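Local coordinates for ABC transporter substrate-binding protein (Rhizobium radiobacter, PDB 6TFX), which binds the opine mannopinic acid as the periplasmic solute-binding protein of an ABC transporter and probably delivers it for import into the bacterium, at residues A[23-26]-A[27-30]; A[64-67]-A[68-71]; A[284-287]-A[288-292]. All blocks are in the same frame, centred on the assembly; numbering follows the deposited sequence.

The three contacts follow one another along the chain, and each is local, within one continuous stretch. Contacts 1 and 3 both touch the bound mannopinic acid. Contact 1, at the start of helix 26-35, holds the amino-acid part of the ligand. Contact 3, between helix 277-284 and strand 289-291, reaches the far end of its sugar-derived chain. Their nearest atoms are about 13 Å apart, and the ligand spans the gap, since both contacts touch it. Contact 2 opens strand 68-73 of a separate four-stranded antiparallel sheet. Its centre lies about 32 Å from that of contact 1 and about 42 Å from that of contact 3, away from the ligand.

Contact 1: A[23-26]-A[27-30]; sequences ATTT and SDRT. With N72 ((2~{R})-2-[[(3~{R},4~{R},5~{S})-3,4,5,6-tetrakis(oxidanyl)-2-oxidanylidene-hexyl]amino]pentanedioic acid), chain C.
Arg29 lays its side chain back over the backbone of 23-26, so that the carbonyl oxygen of Ala23 sits above one face of its guanidinium group. The stretch is the N-terminal cap of helix 26-35, and it forms one wall of the mannopinic acid pocket. Thr25 is the N-cap residue. Its OG1 stands between its own backbone N and carbonyl carbon (chi1 68°), which turns it to the first turn of the helix. There it accepts from Asp28 N at 3.2 Å, in a fairly straight bond of 164°. Asp28 CB also packs against Ala23 CB at 3.8 Å. Asp28 OD2 accepts from a water that in turn accepts from Thr24 N, and the carboxylate also takes the backbone N-H groups of Thr16 and Thr17. This ties the loop before the helix to its first turn.

Arg29 is extended from CG to NE. Its NE donates to Thr24 O at 2.8 Å, coming from above the carbonyl plane. NE and NH2 also make weak bonds to OE1 of the ligand, NH2 at 3.0 Å, while NH1 is held by Ser143. The positive guanidinium probably helps to balance the glutamate-like side-chain carboxylate of the ligand. The other ligand carboxylate meets the helix start, where Thr26 N donates to OXT at 3.0 Å. The helix end would probably add to this attraction. Thr26 OG1 lies 3.0 Å from the amine N of the ligand. Thr26 O is held twice by Thr30, one turn further along: Thr30 N donates at 2.8 Å and Thr30 OG1 at 2.7 Å, the hydroxyl from above the carbonyl plane.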
loop_
_atom_site.group_PDB
_atom_site.type_symbol
_atom_site.label_atom_id
_atom_site.label_comp_id
_atom_site.label_asym_id
_atom_site.label_seq_id
_atom_site.Cartn_x
_atom_site.Cartn_y
_atom_site.Cartn_z
ATOM N N ALA A 23 -3.516 -8.150 -4.939
ATOM C CA ALA A 23 -3.220 -8.030 -3.514
ATOM C C ALA A 23 -3.066 -6.559 -3.131
ATOM O O ALA A 23 -2.223 -5.859 -3.698
ATOM C CB ALA A 23 -1.967 -8.827 -3.173
ATOM N N THR A 24 -3.937 -6.099 -2.204
ATOM C CA THR A 24 -4.037 -4.691 -1.802
ATOM C C THR A 24 -3.876 -4.459 -0.309
ATOM O O THR A 24 -3.239 -3.481 0.081
ATOM C CB THR A 24 -5.387 -4.153 -2.294
ATOM O OG1 THR A 24 -5.456 -4.302 -3.719
ATOM C CG2 THR A 24 -5.627 -2.696 -1.906
ATOM N N THR A 25 -4.454 -5.345 0.537
ATOM C CA THR A 25 -4.303 -5.136 1.978
ATOM C C THR A 25 -2.825 -5.310 2.346
ATOM O O THR A 25 -2.091 -6.039 1.657
ATOM C CB THR A 25 -5.164 -6.122 2.766
ATOM O OG1 THR A 25 -4.640 -7.427 2.575
ATOM C CG2 THR A 25 -6.661 -6.072 2.359
ATOM N N THR A 26 -2.392 -4.688 3.453
ATOM C CA THR A 26 -0.984 -4.857 3.854
ATOM C C THR A 26 -0.655 -6.357 4.013
ATOM O O THR A 26 0.420 -6.798 3.574
ATOM C CB THR A 26 -0.729 -4.136 5.180
ATOM O OG1 THR A 26 -0.805 -2.738 4.926
ATOM C CG2 THR A 26 0.660 -4.442 5.744
ATOM N N SER A 27 -1.564 -7.133 4.630
ATOM C CA SER A 27 -1.269 -8.549 4.860
ATOM C C SER A 27 -1.074 -9.323 3.550
ATOM O O SER A 27 -0.119 -10.090 3.426
ATOM C CB SER A 27 -2.350 -9.203 5.705
ATOM O OG SER A 27 -1.937 -10.529 6.000
ATOM N N ASP A 28 -1.964 -9.114 2.572
ATOM C CA ASP A 28 -1.810 -9.832 1.289
ATOM C C ASP A 28 -0.541 -9.343 0.575
ATOM O O ASP A 28 0.211 -10.159 0.040
ATOM C CB ASP A 28 -3.041 -9.634 0.398
ATOM C CG ASP A 28 -4.286 -10.436 0.770
ATOM O OD1 ASP A 28 -4.198 -11.327 1.673
ATOM O OD2 ASP A 28 -5.348 -10.193 0.154
ATOM N N ARG A 29 -0.258 -8.006 0.610
ATOM C CA ARG A 29 0.953 -7.491 -0.049
ATOM C C ARG A 29 2.226 -8.051 0.624
ATOM O O ARG A 29 3.252 -8.246 -0.047
ATOM C CB ARG A 29 1.008 -5.960 0.004
ATOM C CG ARG A 29 -0.063 -5.287 -0.836
ATOM C CD ARG A 29 0.142 -3.798 -0.711
ATOM N NE ARG A 29 -0.870 -2.976 -1.380
ATOM C CZ ARG A 29 -0.791 -2.524 -2.629
ATOM N NH1 ARG A 29 0.206 -2.907 -3.425
ATOM N NH2 ARG A 29 -1.718 -1.708 -3.102
ATOM N N THR A 30 2.174 -8.240 1.963
ATOM C CA THR A 30 3.335 -8.759 2.707
ATOM C C THR A 30 3.623 -10.202 2.249
ATOM O O THR A 30 4.748 -10.522 1.890
ATOM C CB THR A 30 3.095 -8.712 4.213
ATOM O OG1 THR A 30 2.855 -7.360 4.605
ATOM C CG2 THR A 30 4.304 -9.255 5.009
HETATM O OAB N72 C . -3.906 3.941 12.030
HETATM C CAF N72 C . -3.966 3.954 10.590
HETATM C CAG N72 C . -4.026 2.566 9.868
HETATM O OAC N72 C . -3.668 1.501 10.690
HETATM C CAH N72 C . -3.446 2.652 8.455
HETATM O OAM N72 C . -2.681 3.721 8.046
HETATM C CAI N72 C . -2.615 1.703 7.613
HETATM O OAD N72 C . -1.774 0.919 8.430
HETATM C CAJ N72 C . -3.439 1.005 6.559
HETATM O OAE N72 C . -4.495 1.563 6.166
HETATM C CAK N72 C . -3.011 -0.394 6.031
HETATM N N N72 C . -2.570 -0.320 4.658
HETATM C CA N72 C . -3.267 -0.962 3.609
HETATM C C N72 C . -4.650 -1.487 3.878
HETATM O O N72 C . -5.830 -0.974 3.742
HETATM C CB N72 C . -3.092 -0.168 2.311
HETATM C CG N72 C . -4.125 -0.314 1.193
HETATM C CD N72 C . -3.547 -0.068 -0.203
HETATM O OE1 N72 C . -2.330 -0.322 -0.478
HETATM O OE2 N72 C . -4.307 0.379 -1.090
HETATM O OXT N72 C . -4.421 -2.656 4.239
HETATM O O HOH W 1 -5.872 -7.695 -0.769
#

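Contact 2: A[64-67]-A[68-71]; sequences ADQL and VWTF
Trp69 turns its indole back toward the loop and donates from NE1 to Gln66 O at 3.1 Å. This is the one hydrogen bond between 64-67 and 68-71. The donor stands well above the carbonyl plane of Gln66, 65° out of it, and the oxygen lies near the edge of the ring. The first torsion of Trp69 (chi1 -68°) sets CG beside its own backbone N, on the side that faces the loop.

A second hydrogen bond shapes the loop itself. Asp65 OD1 accepts from Leu67 N at 3.1 Å, which makes an Asx turn. The N-H meets the anti side of the oxygen, somewhat out of the carboxylate plane. Asn63 adds bonds of its own, with OD1 taking Val68 N.

Apolar contact is slight, with Leu67 CB and Val68 CG2 4.5 Å apart. The Gln66 amide touches the ring loosely, NE2 lying 4.3 Å from Trp69 CZ2.

The turn lies at the surface and joins strands 57-62 and 68-73 of the antiparallel sheet. Trp69 rests on Trp60 and Ser62 of strand 57-62 and on Leu128 of strand 123-128, and the backbone of Leu67 already pairs with Leu128.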
loop_
_atom_site.group_PDB
_atom_site.type_symbol
_atom_site.label_atom_id
_atom_site.label_comp_id
_atom_site.label_asym_id
_atom_site.label_seq_id
_atom_site.Cartn_x
_atom_site.Cartn_y
_atom_site.Cartn_z
ATOM N N ALA A 64 18.445 5.199 -27.276
ATOM C CA ALA A 64 18.701 6.619 -26.986
ATOM C C ALA A 64 17.454 7.393 -26.499
ATOM O O ALA A 64 17.540 8.127 -25.500
ATOM C CB ALA A 64 19.292 7.323 -28.197
ATOM N N ASP A 65 16.297 7.193 -27.168
ATOM C CA ASP A 65 15.106 7.945 -26.782
ATOM C C ASP A 65 14.401 7.379 -25.565
ATOM O O ASP A 65 13.408 7.958 -25.121
ATOM C CB ASP A 65 14.122 8.156 -27.948
ATOM C CG ASP A 65 13.567 6.909 -28.605
ATOM O OD1 ASP A 65 13.519 5.857 -27.938
ATOM O OD2 ASP A 65 13.178 6.986 -29.800
ATOM N N GLN A 66 14.911 6.258 -25.003
ATOM C CA GLN A 66 14.345 5.627 -23.802
ATOM C C GLN A 66 12.895 5.198 -23.985
ATOM O O GLN A 66 12.113 5.148 -23.020
ATOM C CB GLN A 66 14.530 6.493 -22.529
ATOM C CG GLN A 66 16.002 6.738 -22.226
ATOM C CD GLN A 66 16.086 7.650 -21.036
ATOM O OE1 GLN A 66 15.871 8.865 -21.132
ATOM N NE2 GLN A 66 16.363 7.080 -19.887
ATOM N N LEU A 67 12.545 4.844 -25.216
ATOM C CA LEU A 67 11.207 4.304 -25.483
ATOM C C LEU A 67 11.254 2.782 -25.615
ATOM O O LEU A 67 10.202 2.140 -25.557
ATOM C CB LEU A 67 10.598 4.883 -26.768
ATOM C CG LEU A 67 10.358 6.403 -26.796
ATOM C CD1 LEU A 67 9.751 6.828 -28.127
ATOM C CD2 LEU A 67 9.463 6.839 -25.680
ATOM N N VAL A 68 12.443 2.212 -25.850
ATOM C CA VAL A 68 12.550 0.760 -26.016
ATOM C C VAL A 68 13.569 0.256 -25.016
ATOM O O VAL A 68 14.730 0.674 -25.050
ATOM C CB VAL A 68 12.916 0.369 -27.474
ATOM C CG1 VAL A 68 13.020 -1.156 -27.614
ATOM C CG2 VAL A 68 11.904 0.934 -28.466
ATOM N N TRP A 69 13.116 -0.617 -24.117
ATOM C CA TRP A 69 13.936 -1.199 -23.055
ATOM C C TRP A 69 14.089 -2.689 -23.279
ATOM O O TRP A 69 13.092 -3.385 -23.502
ATOM C CB TRP A 69 13.277 -0.943 -21.708
ATOM C CG TRP A 69 13.278 0.510 -21.333
ATOM C CD1 TRP A 69 12.514 1.504 -21.880
ATOM C CD2 TRP A 69 14.057 1.124 -20.303
ATOM N NE1 TRP A 69 12.788 2.706 -21.269
ATOM C CE2 TRP A 69 13.714 2.499 -20.281
ATOM C CE3 TRP A 69 14.978 0.633 -19.351
ATOM C CZ2 TRP A 69 14.277 3.395 -19.366
ATOM C CZ3 TRP A 69 15.545 1.529 -18.446
ATOM C CH2 TRP A 69 15.191 2.888 -18.456
ATOM N N THR A 70 15.328 -3.181 -23.185
ATOM C CA THR A 70 15.593 -4.608 -23.395
ATOM C C THR A 70 16.153 -5.189 -22.108
ATOM O O THR A 70 17.161 -4.693 -21.606
ATOM C CB THR A 70 16.537 -4.814 -24.588
ATOM O OG1 THR A 70 15.964 -4.169 -25.738
ATOM C CG2 THR A 70 16.764 -6.295 -24.896
ATOM N N PHE A 71 15.465 -6.204 -21.571
ATOM C CA PHE A 71 15.854 -6.883 -20.336
ATOM C C PHE A 71 16.389 -8.269 -20.626
ATOM O O PHE A 71 15.727 -9.043 -21.315
ATOM C CB PHE A 71 14.659 -7.000 -19.368
ATOM C CG PHE A 71 14.245 -5.668 -18.791
ATOM C CD1 PHE A 71 13.442 -4.792 -19.520
ATOM C CD2 PHE A 71 14.686 -5.268 -17.533
ATOM C CE1 PHE A 71 13.126 -3.528 -19.019
ATOM C CE2 PHE A 71 14.338 -4.016 -17.018
ATOM C CZ PHE A 71 13.578 -3.148 -17.770
#

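Contact 3: A[284-287]-A[288-292]; sequences RGER and VNRAV. With N72 ((2~{R})-2-[[(3~{R},4~{R},5~{S})-3,4,5,6-tetrakis(oxidanyl)-2-oxidanylidene-hexyl]amino]pentanedioic acid), chain C.
Asn289 and Arg284 cross at about a right angle, with the amide of the first against the base of the second. The nearest approach is Asn289 ND2 to Arg284 CB, 3.3 Å. The amide and guanidinium planes are 48° apart and do not stack. A water joins their polar ends instead: it accepts from Arg284 NH1 and donates to Asn289 OD1 at 2.7 Å.

The other end of the amide holds the turn. Asn289 ND2 donates to Gly285 O at 2.9 Å, in the carbonyl plane and on a lone pair. Asn289 N donates to the same oxygen at 3.0 Å, so Gly285 O is gripped by backbone and side chain of one residue. With CG beside its backbone N (chi1 -53°), the amide reaches the same oxygen that the backbone N-H already uses. ND2 also donates to Gln226 O, which helps to fix the amide's rotation.

Arg290 likewise meets Glu286 at about a right angle, but its hydrogen bonds go to the backbone oxygen of Glu286. The Arg290 chain bends at chi2 (-70°) and carries NE to a lone pair of Glu286 O, 2.8 Å away. NH2 adds a weak bond to the same oxygen.

Arg284 itself leads away to the ligand. Its NH1 donates to the terminal hydroxyl OAB at 2.8 Å, and NH2 is anchored on Gly341 O. The stretch is a tight helix-to-strand turn, with Gly285 leaving helix 277-284 at positive phi. It leads into strand 289-291, antiparallel to strand 454-467, at the sugar end of the opine pocket.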
loop_
_atom_site.group_PDB
_atom_site.type_symbol
_atom_site.label_atom_id
_atom_site.label_comp_id
_atom_site.label_asym_id
_atom_site.label_seq_id
_atom_site.Cartn_x
_atom_site.Cartn_y
_atom_site.Cartn_z
ATOM N N ARG A 284 -0.998 9.880 19.503
ATOM C CA ARG A 284 -0.413 8.602 19.059
ATOM C C ARG A 284 1.098 8.548 19.217
ATOM O O ARG A 284 1.627 7.477 19.495
ATOM C CB ARG A 284 -0.813 8.280 17.621
ATOM C CG ARG A 284 -2.282 7.893 17.515
ATOM C CD ARG A 284 -2.664 7.541 16.083
ATOM N NE ARG A 284 -3.728 6.542 16.092
ATOM C CZ ARG A 284 -4.127 5.850 15.023
ATOM N NH1 ARG A 284 -3.585 6.080 13.830
ATOM N NH2 ARG A 284 -5.072 4.921 15.144
ATOM N N GLY A 285 1.769 9.687 19.055
ATOM C CA GLY A 285 3.220 9.798 19.238
ATOM C C GLY A 285 3.925 10.237 17.973
ATOM O O GLY A 285 3.705 9.658 16.893
ATOM N N GLU A 286 4.809 11.241 18.109
ATOM C CA GLU A 286 5.508 11.869 16.983
ATOM C C GLU A 286 6.635 11.049 16.349
ATOM O O GLU A 286 7.070 11.405 15.251
ATOM C CB GLU A 286 6.025 13.269 17.371
ATOM C CG GLU A 286 5.082 14.381 16.948
ATOM C CD GLU A 286 4.213 15.011 18.021
ATOM O OE1 GLU A 286 4.082 14.432 19.125
ATOM O OE2 GLU A 286 3.652 16.096 17.747
ATOM N N ARG A 287 7.083 9.953 16.977
ATOM C CA ARG A 287 8.117 9.098 16.363
ATOM C C ARG A 287 7.533 8.320 15.160
ATOM O O ARG A 287 8.200 8.124 14.131
ATOM C CB ARG A 287 8.655 8.110 17.412
ATOM C CG ARG A 287 9.745 7.172 16.890
ATOM C CD ARG A 287 10.174 6.168 17.944
ATOM N NE ARG A 287 10.983 5.096 17.366
ATOM C CZ ARG A 287 11.389 4.019 18.031
ATOM N NH1 ARG A 287 11.069 3.858 19.310
ATOM N NH2 ARG A 287 12.117 3.093 17.422
ATOM N N VAL A 288 6.273 7.900 15.292
ATOM C CA VAL A 288 5.616 7.077 14.280
ATOM C C VAL A 288 4.600 7.843 13.447
ATOM O O VAL A 288 4.388 7.498 12.285
ATOM C CB VAL A 288 4.942 5.887 15.028
ATOM C CG1 VAL A 288 3.931 5.137 14.164
ATOM C CG2 VAL A 288 6.000 4.950 15.609
ATOM N N ASN A 289 3.992 8.885 14.049
ATOM C CA ASN A 289 2.877 9.613 13.427
ATOM C C ASN A 289 3.155 11.074 13.197
ATOM O O ASN A 289 3.748 11.733 14.044
ATOM C CB ASN A 289 1.669 9.528 14.368
ATOM C CG ASN A 289 1.346 8.114 14.760
ATOM O OD1 ASN A 289 0.607 7.432 14.059
ATOM N ND2 ASN A 289 1.922 7.633 15.866
ATOM N N ARG A 290 2.648 11.606 12.083
ATOM C CA ARG A 290 2.814 13.031 11.809
ATOM C C ARG A 290 1.593 13.553 11.089
ATOM O O ARG A 290 1.074 12.869 10.205
ATOM C CB ARG A 290 4.051 13.303 10.925
ATOM C CG ARG A 290 5.413 13.067 11.583
ATOM C CD ARG A 290 5.772 14.085 12.663
ATOM N NE ARG A 290 6.884 13.614 13.490
ATOM C CZ ARG A 290 8.169 13.820 13.215
ATOM N NH1 ARG A 290 8.524 14.503 12.132
ATOM N NH2 ARG A 290 9.110 13.349 14.023
ATOM N N ALA A 291 1.142 14.763 11.439
ATOM C CA ALA A 291 0.055 15.391 10.677
ATOM C C ALA A 291 0.666 15.799 9.336
ATOM O O ALA A 291 1.847 16.172 9.291
ATOM C CB ALA A 291 -0.455 16.621 11.404
ATOM N N VAL A 292 -0.117 15.707 8.252
ATOM C CA VAL A 292 0.394 16.021 6.911
ATOM C C VAL A 292 -0.345 17.223 6.335
ATOM O O VAL A 292 -1.574 17.157 6.198
ATOM C CB VAL A 292 0.299 14.784 5.960
ATOM C CG1 VAL A 292 0.850 15.107 4.561
ATOM C CG2 VAL A 292 1.045 13.600 6.547
HETATM O OAB N72 C . -3.906 3.941 12.030
HETATM C CAF N72 C . -3.966 3.954 10.590
HETATM C CAG N72 C . -4.026 2.566 9.868
HETATM O OAC N72 C . -3.668 1.501 10.690
HETATM C CAH N72 C . -3.446 2.652 8.455
HETATM O OAM N72 C . -2.681 3.721 8.046
HETATM C CAI N72 C . -2.615 1.703 7.613
HETATM O OAD N72 C . -1.774 0.919 8.430
HETATM C CAJ N72 C . -3.439 1.005 6.559
HETATM O OAE N72 C . -4.495 1.563 6.166
HETATM C CAK N72 C . -3.011 -0.394 6.031
HETATM N N N72 C . -2.570 -0.320 4.658
HETATM C CA N72 C . -3.267 -0.962 3.609
HETATM C C N72 C . -4.650 -1.487 3.878
HETATM O O N72 C . -5.830 -0.974 3.742
HETATM C CB N72 C . -3.092 -0.168 2.311
HETATM C CG N72 C . -4.125 -0.314 1.193
HETATM C CD N72 C . -3.547 -0.068 -0.203
HETATM O OE1 N72 C . -2.330 -0.322 -0.478
HETATM O OE2 N72 C . -4.307 0.379 -1.090
HETATM O OXT N72 C . -4.421 -2.656 4.239
HETATM O O HOH W 2 -1.550 7.779 12.519
#